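Local coordinates for protein ethanolamine kinase Pv091845 (Plasmodium vivax, PDB 2QG7) that probably phosphorylates ethanolamine with ATP, the first step from ethanolamine to phosphatidylethanolamine in the malaria parasite, at residues I120-I125 against L137-G142; K207-I212 against I290-C295; E286-V291 against P357-Y362. All coordinates share one frame; numbering follows the deposited sequence.

Contact 1 (I120-I125 against L137-G142)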
ATOM      1  N   ILE D 120     -14.159 -13.078  -0.059  1.00 76.61           N
ATOM      2  CA  ILE D 120     -12.796 -13.392  -0.525  1.00 76.24           C
ATOM      3  C   ILE D 120     -12.381 -14.786  -0.082  1.00 76.03           C
ATOM      4  O   ILE D 120     -11.602 -15.452  -0.773  1.00 76.17           O
ATOM      5  CB  ILE D 120     -11.681 -12.325  -0.123  1.00 76.41           C
ATOM      6  CG1 ILE D 120     -11.728 -11.960   1.379  1.00 75.13           C
ATOM      7  CG2 ILE D 120     -11.716 -11.070  -1.077  1.00 76.64           C
ATOM      8  CD1 ILE D 120     -10.515 -11.172   1.871  1.00 72.79           C
ATOM      9  N   THR D 121     -12.912 -15.232   1.055  1.00 75.53           N
ATOM     10  CA  THR D 121     -12.543 -16.538   1.601  1.00 75.55           C
ATOM     11  C   THR D 121     -13.597 -17.648   1.345  1.00 75.80           C
ATOM     12  O   THR D 121     -13.460 -18.786   1.819  1.00 76.21           O
ATOM     13  CB  THR D 121     -12.171 -16.423   3.106  1.00 75.38           C
ATOM     14  OG1 THR D 121     -13.311 -15.967   3.861  1.00 75.00           O
ATOM     15  CG2 THR D 121     -10.998 -15.443   3.276  1.00 75.17           C
ATOM     16  N   ASN D 122     -14.639 -17.296   0.588  1.00 75.65           N
ATOM     17  CA  ASN D 122     -15.749 -18.184   0.260  1.00 75.13           C
ATOM     18  C   ASN D 122     -15.934 -18.165  -1.244  1.00 74.30           C
ATOM     19  O   ASN D 122     -15.494 -17.218  -1.922  1.00 73.72           O
ATOM     20  CB  ASN D 122     -17.050 -17.678   0.901  1.00 75.49           C
ATOM     21  CG  ASN D 122     -16.933 -17.469   2.426  1.00 78.46           C
ATOM     22  OD1 ASN D 122     -17.378 -16.426   2.955  1.00 79.92           O
ATOM     23  ND2 ASN D 122     -16.347 -18.457   3.139  1.00 78.75           N
ATOM     24  N   ILE D 123     -16.583 -19.219  -1.752  1.00 73.52           N
ATOM     25  CA  ILE D 123     -17.080 -19.240  -3.131  1.00 72.98           C
ATOM     26  C   ILE D 123     -18.604 -19.290  -3.086  1.00 72.06           C
ATOM     27  O   ILE D 123     -19.178 -20.162  -2.416  1.00 71.16           O
ATOM     28  CB  ILE D 123     -16.518 -20.433  -3.922  1.00 73.07           C
ATOM     29  CG1 ILE D 123     -14.989 -20.466  -3.759  1.00 74.87           C
ATOM     30  CG2 ILE D 123     -16.943 -20.349  -5.385  1.00 72.67           C
ATOM     31  CD1 ILE D 123     -14.319 -21.843  -4.011  1.00 77.76           C
ATOM     32  N   LEU D 124     -19.241 -18.333  -3.774  1.00 71.49           N
ATOM     33  CA  LEU D 124     -20.704 -18.239  -3.830  1.00 71.51           C
ATOM     34  C   LEU D 124     -21.286 -18.620  -5.186  1.00 71.28           C
ATOM     35  O   LEU D 124     -20.896 -18.075  -6.222  1.00 70.53           O
ATOM     36  CB  LEU D 124     -21.195 -16.838  -3.445  1.00 71.65           C
ATOM     37  CG  LEU D 124     -21.227 -16.527  -1.953  1.00 72.59           C
ATOM     38  CD1 LEU D 124     -21.524 -15.038  -1.717  1.00 75.11           C
ATOM     39  CD2 LEU D 124     -22.220 -17.440  -1.226  1.00 73.36           C
ATOM     40  N   ILE D 125     -22.237 -19.552  -5.160  1.00 71.52           N
ATOM     41  CA  ILE D 125     -22.838 -20.029  -6.391  1.00 72.42           C
ATOM     42  C   ILE D 125     -24.353 -19.956  -6.300  1.00 73.30           C
ATOM     43  O   ILE D 125     -24.977 -20.627  -5.458  1.00 72.98           O
ATOM     44  CB  ILE D 125     -22.370 -21.465  -6.807  1.00 72.39           C
ATOM     45  CG1 ILE D 125     -20.835 -21.601  -6.727  1.00 71.36           C
ATOM     46  CG2 ILE D 125     -22.916 -21.842  -8.215  1.00 71.18           C
ATOM     47  CD1 ILE D 125     -20.321 -22.095  -5.348  1.00 69.45           C
ATOM     48  N   LEU D 137     -28.695 -20.600  -2.966  1.00 78.91           N
ATOM     49  CA  LEU D 137     -27.308 -20.128  -2.974  1.00 77.65           C
ATOM     50  C   LEU D 137     -26.419 -21.206  -2.362  1.00 76.82           C
ATOM     51  O   LEU D 137     -26.745 -21.762  -1.287  1.00 77.05           O
ATOM     52  CB  LEU D 137     -27.190 -18.811  -2.183  1.00 77.55           C
ATOM     53  CG  LEU D 137     -25.878 -18.025  -2.181  1.00 78.18           C
ATOM     54  CD1 LEU D 137     -25.603 -17.452  -3.560  1.00 78.83           C
ATOM     55  CD2 LEU D 137     -25.919 -16.892  -1.148  1.00 78.46           C
ATOM     56  N   ILE D 138     -25.317 -21.527  -3.046  1.00 75.33           N
ATOM     57  CA  ILE D 138     -24.364 -22.453  -2.473  1.00 74.34           C
ATOM     58  C   ILE D 138     -23.142 -21.676  -2.022  1.00 74.27           C
ATOM     59  O   ILE D 138     -22.576 -20.882  -2.781  1.00 73.74           O
ATOM     60  CB  ILE D 138     -23.968 -23.600  -3.433  1.00 74.11           C
ATOM     61  CG1 ILE D 138     -25.203 -24.391  -3.866  1.00 73.94           C
ATOM     62  CG2 ILE D 138     -22.956 -24.533  -2.765  1.00 72.61           C
ATOM     63  CD1 ILE D 138     -24.905 -25.467  -4.892  1.00 72.50           C
ATOM     64  N   ARG D 139     -22.761 -21.910  -0.770  1.00 74.06           N
ATOM     65  CA  ARG D 139     -21.585 -21.301  -0.213  1.00 74.20           C
ATOM     66  C   ARG D 139     -20.591 -22.396   0.125  1.00 74.50           C
ATOM     67  O   ARG D 139     -20.876 -23.308   0.916  1.00 73.97           O
ATOM     68  CB  ARG D 139     -21.943 -20.474   1.027  1.00 74.27           C
ATOM     69  CG  ARG D 139     -20.806 -19.624   1.558  1.00 74.19           C
ATOM     70  CD  ARG D 139     -21.144 -19.059   2.917  1.00 75.08           C
ATOM     71  NE  ARG D 139     -22.219 -18.069   2.856  1.00 77.31           N
ATOM     72  CZ  ARG D 139     -22.065 -16.788   2.511  1.00 79.49           C
ATOM     73  NH1 ARG D 139     -23.126 -15.988   2.493  1.00 81.41           N
ATOM     74  NH2 ARG D 139     -20.865 -16.293   2.179  1.00 80.62           N
ATOM     75  N   LEU D 140     -19.425 -22.298  -0.504  1.00 75.25           N
ATOM     76  CA  LEU D 140     -18.351 -23.262  -0.327  1.00 75.90           C
ATOM     77  C   LEU D 140     -17.216 -22.564   0.389  1.00 76.88           C
ATOM     78  O   LEU D 140     -16.722 -21.526  -0.067  1.00 76.88           O
ATOM     79  CB  LEU D 140     -17.894 -23.815  -1.684  1.00 75.39           C
ATOM     80  CG  LEU D 140     -18.926 -24.594  -2.518  1.00 74.77           C
ATOM     81  CD1 LEU D 140     -18.356 -24.915  -3.868  1.00 74.71           C
ATOM     82  CD2 LEU D 140     -19.332 -25.897  -1.839  1.00 74.46           C
ATOM     83  N   TYR D 141     -16.823 -23.127   1.526  1.00 78.59           N
ATOM     84  CA  TYR D 141     -15.783 -22.531   2.367  1.00 80.32           C
ATOM     85  C   TYR D 141     -14.383 -22.727   1.781  1.00 82.48           C
ATOM     86  O   TYR D 141     -14.133 -23.721   1.084  1.00 82.40           O
ATOM     87  CB  TYR D 141     -15.830 -23.104   3.794  1.00 79.70           C
ATOM     88  CG  TYR D 141     -17.207 -23.217   4.438  1.00 76.49           C
ATOM     89  CD1 TYR D 141     -18.199 -22.243   4.219  1.00 73.11           C
ATOM     90  CD2 TYR D 141     -17.497 -24.292   5.304  1.00 73.33           C
ATOM     91  CE1 TYR D 141     -19.442 -22.352   4.814  1.00 70.67           C
ATOM     92  CE2 TYR D 141     -18.739 -24.406   5.911  1.00 70.91           C
ATOM     93  CZ  TYR D 141     -19.708 -23.425   5.664  1.00 70.48           C
ATOM     94  OH  TYR D 141     -20.947 -23.526   6.262  1.00 68.64           O
ATOM     95  N   GLY D 142     -13.476 -21.778   2.074  1.00 85.39           N
ATOM     96  CA  GLY D 142     -12.054 -21.929   1.720  1.00 89.61           C
ATOM     97  C   GLY D 142     -11.283 -22.890   2.635  1.00 92.55           C
ATOM     98  O   GLY D 142     -11.884 -23.631   3.430  1.00 93.09           O
TER
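Leu124 and Arg139 face each other as a non-hydrogen-bonded pair of an antiparallel hairpin, and their side chains run alongside each other in the same direction. Leu124 CD2 sits over the centre of one face of the Arg139 guanidinium, 3.8 Å above its plane. The arginine reaches this place because its chain bends at chi3 (-68°), which folds the flat group back over the leucine. Leu124 CD2 also meets Leu137 CD2 at 3.7 Å. Asn122 comes to the edge of the same guanidinium: Asn122 OD1 lies 3.6 Å from Arg139 NH2, and the amide stands 82° from the guanidinium plane.

Ile123, Ile125, Ile138 and Leu140 fill the other face of the sheet, which packs on helix 84-98. There Ile125 CD1 touches Leu140 CD1 at 3.7 Å. Ile123 and Leu140 exchange two nearly straight backbone hydrogen bonds. Ile125 and Ile138 also exchange two. The hairpin belongs to the five-stranded N-terminal sheet of the kinase-like fold. Its chemistry is two-sided. One face is apolar; on the other a buried arginine has a methyl over its guanidinium and a salt bridge from NH1 to Glu180 on the neighbouring strand 177-181, which probably balances its charge.

Contact 2 (K207-I212 against I290-C295)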
ATOM      1  N   LYS D 207     -28.456  -1.013  14.428  1.00 48.13           N
ATOM      2  CA  LYS D 207     -29.117  -0.949  15.738  1.00 49.20           C
ATOM      3  C   LYS D 207     -30.038  -2.152  15.975  1.00 49.26           C
ATOM      4  O   LYS D 207     -30.000  -2.755  17.062  1.00 48.88           O
ATOM      5  CB  LYS D 207     -29.912   0.344  15.892  1.00 50.15           C
ATOM      6  CG  LYS D 207     -29.583   1.066  17.192  1.00 53.43           C
ATOM      7  CD  LYS D 207     -30.154   0.302  18.375  1.00 60.78           C
ATOM      8  CE  LYS D 207     -29.489   0.698  19.658  1.00 62.38           C
ATOM      9  NZ  LYS D 207     -29.913   2.098  19.958  1.00 67.14           N
ATOM     10  N   LEU D 208     -30.853  -2.493  14.958  1.00 48.91           N
ATOM     11  CA  LEU D 208     -31.619  -3.732  14.977  1.00 49.52           C
ATOM     12  C   LEU D 208     -30.790  -4.973  15.337  1.00 50.16           C
ATOM     13  O   LEU D 208     -31.236  -5.809  16.105  1.00 51.11           O
ATOM     14  CB  LEU D 208     -32.314  -3.951  13.631  1.00 50.23           C
ATOM     15  CG  LEU D 208     -33.444  -2.980  13.243  1.00 53.22           C
ATOM     16  CD1 LEU D 208     -33.889  -3.128  11.747  1.00 55.66           C
ATOM     17  CD2 LEU D 208     -34.634  -3.189  14.177  1.00 55.01           C
ATOM     18  N   LEU D 209     -29.592  -5.106  14.756  1.00 50.40           N
ATOM     19  CA  LEU D 209     -28.666  -6.152  15.122  1.00 49.92           C
ATOM     20  C   LEU D 209     -28.199  -5.988  16.562  1.00 50.27           C
ATOM     21  O   LEU D 209     -28.147  -6.944  17.338  1.00 50.48           O
ATOM     22  CB  LEU D 209     -27.482  -6.174  14.128  1.00 50.53           C
ATOM     23  CG  LEU D 209     -26.164  -6.890  14.457  1.00 49.37           C
ATOM     24  CD1 LEU D 209     -26.358  -8.376  14.484  1.00 48.92           C
ATOM     25  CD2 LEU D 209     -25.090  -6.512  13.470  1.00 50.71           C
ATOM     26  N   HIS D 210     -27.861  -4.761  16.928  1.00 51.42           N
ATOM     27  CA  HIS D 210     -27.338  -4.510  18.264  1.00 52.17           C
ATOM     28  C   HIS D 210     -28.385  -4.628  19.390  1.00 52.65           C
ATOM     29  O   HIS D 210     -28.025  -4.757  20.562  1.00 51.96           O
ATOM     30  CB  HIS D 210     -26.569  -3.181  18.288  1.00 51.52           C
ATOM     31  CG  HIS D 210     -25.261  -3.241  17.546  1.00 51.61           C
ATOM     32  ND1 HIS D 210     -24.427  -2.140  17.391  1.00 50.88           N
ATOM     33  CD2 HIS D 210     -24.654  -4.272  16.906  1.00 49.16           C
ATOM     34  CE1 HIS D 210     -23.364  -2.498  16.692  1.00 48.80           C
ATOM     35  NE2 HIS D 210     -23.481  -3.783  16.385  1.00 48.99           N
ATOM     36  N   ASP D 211     -29.668  -4.598  19.016  1.00 54.27           N
ATOM     37  CA  ASP D 211     -30.798  -4.694  19.955  1.00 55.22           C
ATOM     38  C   ASP D 211     -31.110  -6.115  20.374  1.00 56.16           C
ATOM     39  O   ASP D 211     -31.817  -6.330  21.344  1.00 57.07           O
ATOM     40  CB  ASP D 211     -32.058  -4.082  19.352  1.00 55.20           C
ATOM     41  CG  ASP D 211     -32.067  -2.556  19.433  1.00 56.34           C
ATOM     42  OD1 ASP D 211     -31.363  -2.000  20.312  1.00 58.98           O
ATOM     43  OD2 ASP D 211     -32.776  -1.909  18.624  1.00 56.50           O
ATOM     44  N   ILE D 212     -30.593  -7.083  19.640  1.00 57.98           N
ATOM     45  CA  ILE D 212     -30.793  -8.488  19.948  1.00 59.91           C
ATOM     46  C   ILE D 212     -30.246  -8.806  21.334  1.00 62.91           C
ATOM     47  O   ILE D 212     -29.046  -8.663  21.592  1.00 63.29           O
ATOM     48  CB  ILE D 212     -30.170  -9.415  18.863  1.00 59.11           C
ATOM     49  CG1 ILE D 212     -30.818  -9.158  17.508  1.00 58.16           C
ATOM     50  CG2 ILE D 212     -30.330 -10.862  19.210  1.00 56.95           C
ATOM     51  CD1 ILE D 212     -30.169  -9.931  16.412  1.00 58.48           C
ATOM     52  N   ILE D 290     -21.526  -4.722  25.371  1.00 49.83           N
ATOM     53  CA  ILE D 290     -21.301  -5.927  24.583  1.00 51.18           C
ATOM     54  C   ILE D 290     -22.621  -6.335  23.930  1.00 52.13           C
ATOM     55  O   ILE D 290     -23.596  -6.643  24.616  1.00 52.78           O
ATOM     56  CB  ILE D 290     -20.781  -7.093  25.465  1.00 51.43           C
ATOM     57  CG1 ILE D 290     -19.719  -6.598  26.481  1.00 52.92           C
ATOM     58  CG2 ILE D 290     -20.277  -8.231  24.653  1.00 50.48           C
ATOM     59  CD1 ILE D 290     -18.524  -5.912  25.893  1.00 54.86           C
ATOM     60  N   VAL D 291     -22.655  -6.284  22.598  1.00 52.20           N
ATOM     61  CA  VAL D 291     -23.846  -6.603  21.809  1.00 51.68           C
ATOM     62  C   VAL D 291     -23.495  -7.647  20.765  1.00 51.38           C
ATOM     63  O   VAL D 291     -22.329  -8.050  20.637  1.00 52.71           O
ATOM     64  CB  VAL D 291     -24.467  -5.340  21.167  1.00 51.64           C
ATOM     65  CG1 VAL D 291     -24.805  -4.313  22.260  1.00 51.64           C
ATOM     66  CG2 VAL D 291     -23.536  -4.708  20.188  1.00 51.95           C
ATOM     67  N   LEU D 292     -24.492  -8.140  20.042  1.00 51.00           N
ATOM     68  CA  LEU D 292     -24.210  -9.054  18.938  1.00 48.74           C
ATOM     69  C   LEU D 292     -23.780  -8.168  17.800  1.00 48.06           C
ATOM     70  O   LEU D 292     -24.592  -7.383  17.250  1.00 47.61           O
ATOM     71  CB  LEU D 292     -25.461  -9.831  18.563  1.00 49.17           C
ATOM     72  CG  LEU D 292     -25.325 -10.984  17.561  1.00 49.36           C
ATOM     73  CD1 LEU D 292     -24.163 -11.917  17.929  1.00 47.29           C
ATOM     74  CD2 LEU D 292     -26.635 -11.731  17.443  1.00 47.70           C
ATOM     75  N   CYS D 293     -22.494  -8.271  17.466  1.00 46.89           N
ATOM     76  CA  CYS D 293     -21.902  -7.480  16.388  1.00 45.45           C
ATOM     77  C   CYS D 293     -21.834  -8.260  15.076  1.00 44.53           C
ATOM     78  O   CYS D 293     -21.828  -9.472  15.068  1.00 44.48           O
ATOM     79  CB  CYS D 293     -20.517  -7.044  16.822  1.00 45.92           C
ATOM     80  SG  CYS D 293     -20.506  -5.837  18.174  1.00 45.53           S
ATOM     81  N   HIS D 294     -21.819  -7.555  13.952  1.00 44.72           N
ATOM     82  CA  HIS D 294     -21.524  -8.190  12.668  1.00 44.32           C
ATOM     83  C   HIS D 294     -20.033  -8.544  12.489  1.00 44.25           C
ATOM     84  O   HIS D 294     -19.685  -9.682  12.088  1.00 44.34           O
ATOM     85  CB  HIS D 294     -22.002  -7.318  11.527  1.00 44.13           C
ATOM     86  CG  HIS D 294     -21.848  -7.972  10.182  1.00 44.56           C
ATOM     87  ND1 HIS D 294     -20.632  -8.062   9.526  1.00 41.92           N
ATOM     88  CD2 HIS D 294     -22.756  -8.559   9.369  1.00 41.03           C
ATOM     89  CE1 HIS D 294     -20.802  -8.679   8.374  1.00 41.90           C
ATOM     90  NE2 HIS D 294     -22.081  -8.987   8.251  1.00 42.51           N
ATOM     91  N   CYS D 295     -19.168  -7.568  12.791  1.00 43.97           N
ATOM     92  CA  CYS D 295     -17.688  -7.734  12.889  1.00 44.05           C
ATOM     93  C   CYS D 295     -16.884  -7.615  11.596  1.00 43.68           C
ATOM     94  O   CYS D 295     -15.665  -7.599  11.656  1.00 43.83           O
ATOM     95  CB  CYS D 295     -17.294  -9.011  13.633  1.00 43.64           C
ATOM     96  SG  CYS D 295     -17.995  -9.158  15.264  1.00 45.96           S
TER
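Leu209 and His210 of helix 196-210 pack against Leu292 and Val291 of strand 290-293, in the mainly helical C-terminal lobe of this kinase-like fold. The strand leads into His294 and Asp296, whose spacing is consistent with the start of the HxD catalytic-loop motif of kinase-like folds.

His210 can be followed outward. His210 CB lies 3.9 Å from Val291 CG2. His210 CG comes closer, 3.5 Å from Val291 CG2, and this methyl sits over one ring face, offset toward the rim. This is a CH-pi contact, with Val291 CG2 3.6 Å from the His210 ring centroid. Leu292 O lies at the ring edge, 3.1 Å from His210 CD2. Farther out, His210 NE2 is 4.0 Å from Cys293 SG, an oblique approach. Both ring nitrogens have partners: ND1 is hydrogen-bonded to Tyr394 OH, and NE2 to Asp363 OD2. These two bonds fix the rotation of the ring.

Leu209 has CG anti to the backbone N (chi1 163°), which brings Leu209 CG to 3.2 Å from Leu292 O. Ile212 adds its CD1 against Leu292 CD2. Helix 151-163 covers this leucine and isoleucine side. Leu209 CD2 touches His294 N at 3.5 Å and His294 CB at 3.7 Å.

Contact 3 (E286-V291 against P357-Y362)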
ATOM      1  N   GLU D 286     -13.696   2.776  28.017  1.00 57.37           N
ATOM      2  CA  GLU D 286     -14.844   3.480  27.431  1.00 56.39           C
ATOM      3  C   GLU D 286     -16.162   2.814  27.837  1.00 55.28           C
ATOM      4  O   GLU D 286     -17.197   3.391  27.627  1.00 54.80           O
ATOM      5  CB  GLU D 286     -14.731   3.572  25.903  1.00 56.53           C
ATOM      6  CG  GLU D 286     -13.530   4.288  25.370  1.00 57.50           C
ATOM      7  CD  GLU D 286     -13.543   5.793  25.593  1.00 59.83           C
ATOM      8  OE1 GLU D 286     -12.445   6.385  25.502  1.00 61.30           O
ATOM      9  OE2 GLU D 286     -14.624   6.405  25.849  1.00 63.09           O
ATOM     10  N   ASN D 287     -16.089   1.624  28.447  1.00 55.61           N
ATOM     11  CA  ASN D 287     -17.253   0.786  28.810  1.00 56.59           C
ATOM     12  C   ASN D 287     -18.335   0.784  27.707  1.00 55.96           C
ATOM     13  O   ASN D 287     -19.391   1.482  27.803  1.00 55.94           O
ATOM     14  CB  ASN D 287     -17.863   1.153  30.182  1.00 57.24           C
ATOM     15  CG  ASN D 287     -17.062   0.574  31.367  1.00 62.05           C
ATOM     16  OD1 ASN D 287     -15.926   1.027  31.670  1.00 64.77           O
ATOM     17  ND2 ASN D 287     -17.677  -0.398  32.083  1.00 63.94           N
ATOM     18  N   SER D 288     -18.048   0.023  26.651  1.00 53.95           N
ATOM     19  CA  SER D 288     -18.961  -0.082  25.545  1.00 52.60           C
ATOM     20  C   SER D 288     -19.758  -1.355  25.752  1.00 51.44           C
ATOM     21  O   SER D 288     -19.182  -2.438  25.949  1.00 51.98           O
ATOM     22  CB  SER D 288     -18.223  -0.070  24.195  1.00 53.23           C
ATOM     23  OG  SER D 288     -19.123  -0.055  23.104  1.00 50.78           O
ATOM     24  N   PRO D 289     -21.097  -1.231  25.704  1.00 50.39           N
ATOM     25  CA  PRO D 289     -21.987  -2.389  25.855  1.00 49.58           C
ATOM     26  C   PRO D 289     -21.667  -3.504  24.856  1.00 48.95           C
ATOM     27  O   PRO D 289     -21.543  -3.249  23.670  1.00 47.60           O
ATOM     28  CB  PRO D 289     -23.370  -1.808  25.584  1.00 49.40           C
ATOM     29  CG  PRO D 289     -23.192  -0.304  25.779  1.00 50.27           C
ATOM     30  CD  PRO D 289     -21.823   0.024  25.431  1.00 49.20           C
ATOM     31  N   ILE D 290     -21.526  -4.722  25.371  1.00 49.83           N
ATOM     32  CA  ILE D 290     -21.301  -5.927  24.583  1.00 51.18           C
ATOM     33  C   ILE D 290     -22.621  -6.335  23.930  1.00 52.13           C
ATOM     34  O   ILE D 290     -23.596  -6.643  24.616  1.00 52.78           O
ATOM     35  CB  ILE D 290     -20.781  -7.093  25.465  1.00 51.43           C
ATOM     36  CG1 ILE D 290     -19.719  -6.598  26.481  1.00 52.92           C
ATOM     37  CG2 ILE D 290     -20.277  -8.231  24.653  1.00 50.48           C
ATOM     38  CD1 ILE D 290     -18.524  -5.912  25.893  1.00 54.86           C
ATOM     39  N   VAL D 291     -22.655  -6.284  22.598  1.00 52.20           N
ATOM     40  CA  VAL D 291     -23.846  -6.603  21.809  1.00 51.68           C
ATOM     41  C   VAL D 291     -23.495  -7.647  20.765  1.00 51.38           C
ATOM     42  O   VAL D 291     -22.329  -8.050  20.637  1.00 52.71           O
ATOM     43  CB  VAL D 291     -24.467  -5.340  21.167  1.00 51.64           C
ATOM     44  CG1 VAL D 291     -24.805  -4.313  22.260  1.00 51.64           C
ATOM     45  CG2 VAL D 291     -23.536  -4.708  20.188  1.00 51.95           C
ATOM     46  N   PRO D 357     -20.433 -11.761  20.055  1.00 47.67           N
ATOM     47  CA  PRO D 357     -20.626 -10.672  21.019  1.00 47.46           C
ATOM     48  C   PRO D 357     -19.372  -9.831  21.249  1.00 47.26           C
ATOM     49  O   PRO D 357     -18.381 -10.325  21.710  1.00 48.11           O
ATOM     50  CB  PRO D 357     -21.067 -11.412  22.284  1.00 47.04           C
ATOM     51  CG  PRO D 357     -21.441 -12.835  21.812  1.00 46.70           C
ATOM     52  CD  PRO D 357     -20.552 -13.095  20.683  1.00 47.82           C
ATOM     53  N   MET D 358     -19.428  -8.556  20.905  1.00 47.93           N
ATOM     54  CA  MET D 358     -18.307  -7.654  21.128  1.00 47.72           C
ATOM     55  C   MET D 358     -18.883  -6.324  21.557  1.00 46.96           C
ATOM     56  O   MET D 358     -20.086  -6.134  21.467  1.00 47.78           O
ATOM     57  CB  MET D 358     -17.535  -7.444  19.813  1.00 47.60           C
ATOM     58  CG  MET D 358     -16.741  -8.626  19.335  1.00 48.88           C
ATOM     59  SD  MET D 358     -15.657  -8.276  17.928  1.00 50.36           S
ATOM     60  CE  MET D 358     -14.961  -9.915  17.694  1.00 44.08           C
ATOM     61  N   GLU D 359     -18.012  -5.402  21.959  1.00 46.50           N
ATOM     62  CA  GLU D 359     -18.334  -4.009  22.170  1.00 44.85           C
ATOM     63  C   GLU D 359     -18.975  -3.420  20.928  1.00 45.36           C
ATOM     64  O   GLU D 359     -18.481  -3.598  19.826  1.00 45.80           O
ATOM     65  CB  GLU D 359     -17.063  -3.231  22.497  1.00 44.60           C
ATOM     66  CG  GLU D 359     -16.439  -3.538  23.871  1.00 46.11           C
ATOM     67  CD  GLU D 359     -15.471  -4.704  23.884  1.00 50.31           C
ATOM     68  OE1 GLU D 359     -15.492  -5.551  22.935  1.00 53.58           O
ATOM     69  OE2 GLU D 359     -14.654  -4.794  24.848  1.00 51.49           O
ATOM     70  N   ARG D 360     -20.070  -2.692  21.120  1.00 45.22           N
ATOM     71  CA  ARG D 360     -20.805  -2.075  20.038  1.00 44.16           C
ATOM     72  C   ARG D 360     -19.981  -1.044  19.336  1.00 43.84           C
ATOM     73  O   ARG D 360     -20.239  -0.728  18.158  1.00 44.68           O
ATOM     74  CB  ARG D 360     -22.144  -1.471  20.523  1.00 44.30           C
ATOM     75  CG  ARG D 360     -22.042  -0.413  21.627  1.00 46.03           C
ATOM     76  CD  ARG D 360     -23.213   0.553  21.621  1.00 45.69           C
ATOM     77  NE  ARG D 360     -23.036   1.679  22.559  1.00 47.72           N
ATOM     78  CZ  ARG D 360     -23.946   2.630  22.844  1.00 48.51           C
ATOM     79  NH1 ARG D 360     -25.155   2.617  22.276  1.00 45.54           N
ATOM     80  NH2 ARG D 360     -23.650   3.610  23.717  1.00 44.50           N
ATOM     81  N   ALA D 361     -19.003  -0.495  20.049  1.00 42.63           N
ATOM     82  CA  ALA D 361     -18.160   0.570  19.513  1.00 42.01           C
ATOM     83  C   ALA D 361     -17.117   0.000  18.523  1.00 42.39           C
ATOM     84  O   ALA D 361     -16.773   0.672  17.543  1.00 42.41           O
ATOM     85  CB  ALA D 361     -17.508   1.327  20.607  1.00 41.49           C
ATOM     86  N   TYR D 362     -16.658  -1.239  18.756  1.00 42.32           N
ATOM     87  CA  TYR D 362     -15.873  -1.953  17.751  1.00 42.82           C
ATOM     88  C   TYR D 362     -16.542  -2.073  16.348  1.00 42.74           C
ATOM     89  O   TYR D 362     -15.900  -1.796  15.326  1.00 41.69           O
ATOM     90  CB  TYR D 362     -15.484  -3.322  18.247  1.00 42.86           C
ATOM     91  CG  TYR D 362     -14.687  -4.055  17.232  1.00 45.68           C
ATOM     92  CD1 TYR D 362     -13.296  -3.850  17.115  1.00 45.44           C
ATOM     93  CD2 TYR D 362     -15.310  -4.951  16.353  1.00 48.43           C
ATOM     94  CE1 TYR D 362     -12.544  -4.542  16.162  1.00 44.92           C
ATOM     95  CE2 TYR D 362     -14.567  -5.630  15.365  1.00 47.69           C
ATOM     96  CZ  TYR D 362     -13.185  -5.427  15.291  1.00 46.76           C
ATOM     97  OH  TYR D 362     -12.481  -6.112  14.322  1.00 46.27           O
TER
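Val291 and Met358 are joined by two backbone hydrogen bonds, as a hydrogen-bonded pair of a short antiparallel ladder. Val291 N gives one to Met358 O at 2.8 Å, and Met358 N returns one to Val291 O at 3.0 Å. Ile290 and Glu359 form the adjoining non-hydrogen-bonded pair. A third bond, from Arg360 N to Pro289 O, carries the connection past the strand to the first turn of helix 360-369.

One side-chain hydrogen bond adds to these. Ser288 OG accepts from Ala361 N at 3.1 Å, with an angle of 137° at the hydrogen. The hydroxyl stands anti to the backbone N (chi1 -175°), which directs it at the start of the helix. The same OG is also hydrogen-bonded to Glu409 OE2.

The charged groups look outside the two segments. Arg360 NE makes a salt bridge with Glu409, so this acid links the serine and the arginine. Glu359 sends OE1 to Ser234 OG and OE2 to Trp237 NE1.

Packing contacts follow, several of them to the stems of Arg360 and Glu359. Arg360 is extended from CG to NE and passes obliquely over the proline, with Arg360 NE 3.5 Å from Pro289 CD. Pro289 CG lies over one face of the guanidinium. Val291 CG2 rests 3.5 Å from Arg360 CB. Ile290 CD1 runs beside the bent Glu359 chain, 3.8 Å from Glu359 CG, and Ile290 CG2 meets Pro357 CB at 4.0 Å.

Glu359 holds the N-cap position. The arrangement is a two-stranded antiparallel ribbon leading straight into helix 360-369, in the C-terminal lobe of the kinase-like fold.

Contact 1 closes before the others open; contact 3 begins on the stretch where contact 2 ends. Contact 1 lies in the five-stranded sheet, on the opposite side of the chain's centre from the other two. Its centre is 24 Å from that of contact 2 and 29 Å from that of contact 3. Contacts 2 and 3 are neighbours, with centres 9 Å apart. They share Ile290 and Val291 on strand 290-293, which packs on helix 196-210 and pairs with strand 356-359. Cys293 SG lies 3.3 Å from Met358 O where they touch. The set thus samples both lobes expected of a kinase-like fold, one sheet-based and one mainly helical.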